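Local coordinates for protein TetR/AcrR family transcriptional regulator (PDB 6G8G) that probably represses transcription as a TetR-family DNA-binding regulator and responds to flavonoids such as genistein, which it binds in its ligand pocket, at residues 67-70 with 71-75; 74-77 with 78-82. All coordinates share one frame; numbering follows the deposited sequence.

Both contacts lie on one helix, 65-82, and follow each other along the chain: interaction 1 (67-70 with 71-75) comes first, interaction 2 (74-77 with 78-82) second. V74 and A75 belong to both, and the two centres are about 11 Å apart. Interaction 1 turns its apolar residues toward helix 23-37 of the DNA-binding part and toward helices 114-121 and 128-137, whereas the side chains of interaction 2 are mostly partly or fully exposed, C77 being the buried one, and its L80 side chain lies about 11 Å from bound genistein. The helix therefore spans from the helix-turn-helix region toward the ligand-binding part, the position of the connecting helix in TetR-family regulators.

Interaction 1. Residues 67-70 with 71-75; sequences ALFA and SLIVA
I73 N donates to the carbonyl O of F69 at 2.8 Å with an N-H...O angle of 170°, one of four successive i to i+4 bonds; the others run from S71 N to A67 O, L72 N to L68 O and V74 N to A70 O, the last at 2.9 Å. These bonds establish an unbroken alpha-helix through 67-75 and set the spacing of its side chains. F69 and I73, four residues apart, meet through a CH-pi contact: the CD1 methyl of I73 stands 4.2 Å from the centroid of the F69 ring, only 12° off the ring normal and hence over the face. Two torsions bring them together. F69 has CG opposite its backbone N (chi1 -165°), while CG1 of I73 lies beside its own N and sends CD1 back toward the preceding turn. L72 meets the same ring obliquely, its CB 4.1 Å from CD1 of F69, and the two side chains cross at about a right angle. The ring is enclosed further by F34, edge-to-face, by F39, whose ring meets that of F69, and by I119, I120 and L130. L72 itself packs on I27, W31 and F34 of helix 23-37, and I73 on F116. Such i to i+3 and i to i+4 packing on the buried side of an amphipathic helix here joins the TetR-type helix-turn-helix region to helices 114-121 and 128-137 of the regulatory part.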
loop_
_atom_site.group_PDB
_atom_site.type_symbol
_atom_site.label_atom_id
_atom_site.label_comp_id
_atom_site.label_asym_id
_atom_site.label_seq_id
_atom_site.Cartn_x
_atom_site.Cartn_y
_atom_site.Cartn_z
ATOM N N ALA A 67 -14.377 9.753 -19.946
ATOM C CA ALA A 67 -13.611 10.964 -20.226
ATOM C C ALA A 67 -13.725 11.982 -19.083
ATOM O O ALA A 67 -12.774 12.636 -18.717
ATOM C CB ALA A 67 -14.034 11.552 -21.564
ATOM N N LEU A 68 -14.882 12.057 -18.479
ATOM C CA LEU A 68 -15.087 12.973 -17.370
ATOM C C LEU A 68 -14.197 12.611 -16.189
ATOM O O LEU A 68 -13.552 13.465 -15.600
ATOM C CB LEU A 68 -16.513 12.847 -16.929
ATOM C CG LEU A 68 -17.325 13.767 -16.082
ATOM C CD1 LEU A 68 -17.269 15.201 -16.444
ATOM C CD2 LEU A 68 -18.773 13.332 -16.284
ATOM N N PHE A 69 -14.124 11.327 -15.883
ATOM C CA PHE A 69 -13.309 10.871 -14.769
ATOM C C PHE A 69 -11.807 11.026 -15.034
ATOM O O PHE A 69 -11.017 11.351 -14.131
ATOM C CB PHE A 69 -13.624 9.421 -14.452
ATOM C CG PHE A 69 -13.118 8.968 -13.112
ATOM C CD1 PHE A 69 -13.048 9.837 -12.051
ATOM C CD2 PHE A 69 -12.749 7.665 -12.906
ATOM C CE1 PHE A 69 -12.573 9.429 -10.831
ATOM C CE2 PHE A 69 -12.271 7.248 -11.695
ATOM C CZ PHE A 69 -12.186 8.133 -10.652
ATOM N N ALA A 70 -11.421 10.824 -16.285
ATOM C CA ALA A 70 -10.066 11.086 -16.688
ATOM C C ALA A 70 -9.674 12.539 -16.443
ATOM O O ALA A 70 -8.568 12.808 -15.947
ATOM C CB ALA A 70 -9.869 10.718 -18.137
ATOM N N SER A 71 -10.551 13.488 -16.740
ATOM C CA SER A 71 -10.248 14.905 -16.412
ATOM C C SER A 71 -10.075 15.125 -14.920
ATOM O O SER A 71 -9.238 15.909 -14.494
ATOM C CB SER A 71 -11.355 15.823 -16.891
ATOM O OG SER A 71 -11.280 16.047 -18.276
ATOM N N LEU A 72 -10.900 14.456 -14.129
ATOM C CA LEU A 72 -10.813 14.606 -12.687
ATOM C C LEU A 72 -9.496 14.089 -12.193
ATOM O O LEU A 72 -8.814 14.747 -11.409
ATOM C CB LEU A 72 -11.887 13.817 -12.005
ATOM C CG LEU A 72 -13.207 14.607 -11.909
ATOM C CD1 LEU A 72 -14.439 13.742 -11.692
ATOM C CD2 LEU A 72 -13.101 15.641 -10.790
ATOM N N ILE A 73 -9.136 12.904 -12.683
ATOM C CA ILE A 73 -7.852 12.323 -12.358
ATOM C C ILE A 73 -6.689 13.212 -12.728
ATOM O O ILE A 73 -5.852 13.499 -11.887
ATOM C CB ILE A 73 -7.652 10.989 -13.055
ATOM C CG1 ILE A 73 -8.508 9.945 -12.382
ATOM C CG2 ILE A 73 -6.206 10.538 -12.981
ATOM C CD1 ILE A 73 -8.617 8.668 -13.179
ATOM N N VAL A 74 -6.610 13.631 -13.977
ATOM C CA VAL A 74 -5.478 14.434 -14.380
ATOM C C VAL A 74 -5.395 15.707 -13.559
ATOM O O VAL A 74 -4.320 16.143 -13.200
ATOM C CB VAL A 74 -5.579 14.750 -15.871
ATOM C CG1 VAL A 74 -4.604 15.827 -16.310
ATOM C CG2 VAL A 74 -5.389 13.471 -16.674
ATOM N N ALA A 75 -6.537 16.293 -13.244
ATOM C CA ALA A 75 -6.561 17.546 -12.502
ATOM C C ALA A 75 -6.043 17.361 -11.082
ATOM O O ALA A 75 -5.219 18.143 -10.613
ATOM C CB ALA A 75 -7.975 18.111 -12.479
#

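Interaction 2. Residues 74-77 with 78-82; sequences VAEC and ESLQR
E78 reaches back along the axis to V74, four residues earlier: the two side chains lie side by side and point the same way, with CG1 of V74 4.0 Å from CG of E78. The aliphatic part of the glutamate thus lies alongside one branch of the valine. The modelled placement of the E78 side chain is doubtful, however, because its CG sits too close to the carbonyl O of V74. E78 and C77 have the most surface buried by the contact, with E76 next.

C77 contributes chiefly through its backbone. Its carbonyl O accepts Q81 N at 3.1 Å, with an N-H...O angle of 155°. The C77 side chain packs on F134 and S137 of helix 128-137, while NE2 of Q81 is hydrogen-bonded to OG1 of T142, so this side of the helix is fastened to two neighbouring stretches of the regulatory part.

The carbonyl O of E76 receives L80 N at 3.1 Å in a nearly straight bond, 177° at the hydrogen. L80 also lays its branched end beside that oxygen, CG at 3.5 Å and CD1 at 3.7 Å, and packs on K112 and D113 in a loop. The E76 carboxylate approaches the leucine loosely, OE2 being 4.3 Å from CD1 of L80.

The i to i+4 main-chain bonds are those of an alpha-helix, and its division into a buried side (C77) and exposed positions (A75, E78) makes these turns amphipathic; here they form the later part of the helix that runs from the DNA-binding region toward the genistein-binding domain of this TetR-family regulator.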
loop_
_atom_site.group_PDB
_atom_site.type_symbol
_atom_site.label_atom_id
_atom_site.label_comp_id
_atom_site.label_asym_id
_atom_site.label_seq_id
_atom_site.Cartn_x
_atom_site.Cartn_y
_atom_site.Cartn_z
ATOM N N VAL A 74 -6.610 13.631 -13.977
ATOM C CA VAL A 74 -5.478 14.434 -14.380
ATOM C C VAL A 74 -5.395 15.707 -13.559
ATOM O O VAL A 74 -4.320 16.143 -13.200
ATOM C CB VAL A 74 -5.579 14.750 -15.871
ATOM C CG1 VAL A 74 -4.604 15.827 -16.310
ATOM C CG2 VAL A 74 -5.389 13.471 -16.674
ATOM N N ALA A 75 -6.537 16.293 -13.244
ATOM C CA ALA A 75 -6.561 17.546 -12.502
ATOM C C ALA A 75 -6.043 17.361 -11.082
ATOM O O ALA A 75 -5.219 18.143 -10.613
ATOM C CB ALA A 75 -7.975 18.111 -12.479
ATOM N N GLU A 76 -6.522 16.342 -10.396
ATOM C CA GLU A 76 -6.072 16.113 -9.027
ATOM C C GLU A 76 -4.636 15.664 -8.921
ATOM O O GLU A 76 -3.906 16.120 -8.044
ATOM C CB GLU A 76 -6.961 15.120 -8.310
ATOM C CG GLU A 76 -8.124 15.792 -7.560
ATOM C CD GLU A 76 -7.700 16.569 -6.280
ATOM O OE1 GLU A 76 -8.352 17.589 -5.967
ATOM O OE2 GLU A 76 -6.739 16.160 -5.559
ATOM N N CYS A 77 -4.200 14.835 -9.844
ATOM C CA CYS A 77 -2.800 14.480 -9.878
ATOM C C CYS A 77 -1.881 15.658 -10.195
ATOM O O CYS A 77 -0.847 15.764 -9.549
ATOM C CB CYS A 77 -2.559 13.316 -10.825
ATOM S SG CYS A 77 -3.276 11.765 -10.231
ATOM N N GLU A 78 -2.211 16.551 -11.154
ATOM C CA GLU A 78 -1.324 17.717 -11.435
ATOM C C GLU A 78 -1.193 18.540 -10.176
ATOM O O GLU A 78 -0.135 19.093 -9.892
ATOM C CB GLU A 78 -1.765 18.644 -12.582
ATOM C CG GLU A 78 -2.251 17.925 -13.864
ATOM C CD GLU A 78 -1.823 18.555 -15.220
ATOM O OE1 GLU A 78 -2.380 19.623 -15.561
ATOM O OE2 GLU A 78 -1.035 17.944 -16.011
ATOM N N SER A 79 -2.275 18.630 -9.427
ATOM C CA SER A 79 -2.336 19.463 -8.230
ATOM C C SER A 79 -1.426 18.942 -7.121
ATOM O O SER A 79 -0.587 19.681 -6.609
ATOM C CB SER A 79 -3.784 19.510 -7.740
ATOM O OG SER A 79 -3.929 20.442 -6.690
ATOM N N LEU A 80 -1.558 17.652 -6.805
ATOM C CA LEU A 80 -0.643 16.959 -5.844
ATOM C C LEU A 80 0.825 17.076 -6.238
ATOM O O LEU A 80 1.687 17.304 -5.400
ATOM C CB LEU A 80 -1.051 15.489 -5.639
ATOM C CG LEU A 80 -2.409 15.390 -4.912
ATOM C CD1 LEU A 80 -3.087 14.016 -5.089
ATOM C CD2 LEU A 80 -2.248 15.751 -3.436
ATOM N N GLN A 81 1.100 17.034 -7.529
ATOM C CA GLN A 81 2.473 17.185 -8.013
ATOM C C GLN A 81 3.105 18.564 -7.781
ATOM O O GLN A 81 4.321 18.668 -7.620
ATOM C CB GLN A 81 2.533 16.812 -9.487
ATOM C CG GLN A 81 2.358 15.335 -9.732
ATOM C CD GLN A 81 3.597 14.563 -9.344
ATOM O OE1 GLN A 81 4.711 14.884 -9.784
ATOM N NE2 GLN A 81 3.425 13.564 -8.481
ATOM N N ARG A 82 2.287 19.614 -7.761
ATOM C CA ARG A 82 2.796 20.961 -7.505
ATOM C C ARG A 82 3.128 21.200 -6.045
ATOM O O ARG A 82 3.933 22.061 -5.731
ATOM C CB ARG A 82 1.801 22.023 -7.981
ATOM C CG ARG A 82 1.489 21.975 -9.468
ATOM C CD ARG A 82 0.740 23.221 -9.992
ATOM N NE ARG A 82 -0.517 22.769 -10.594
ATOM C CZ ARG A 82 -1.727 22.872 -10.029
ATOM N NH1 ARG A 82 -1.906 23.470 -8.845
ATOM N NH2 ARG A 82 -2.788 22.375 -10.655
#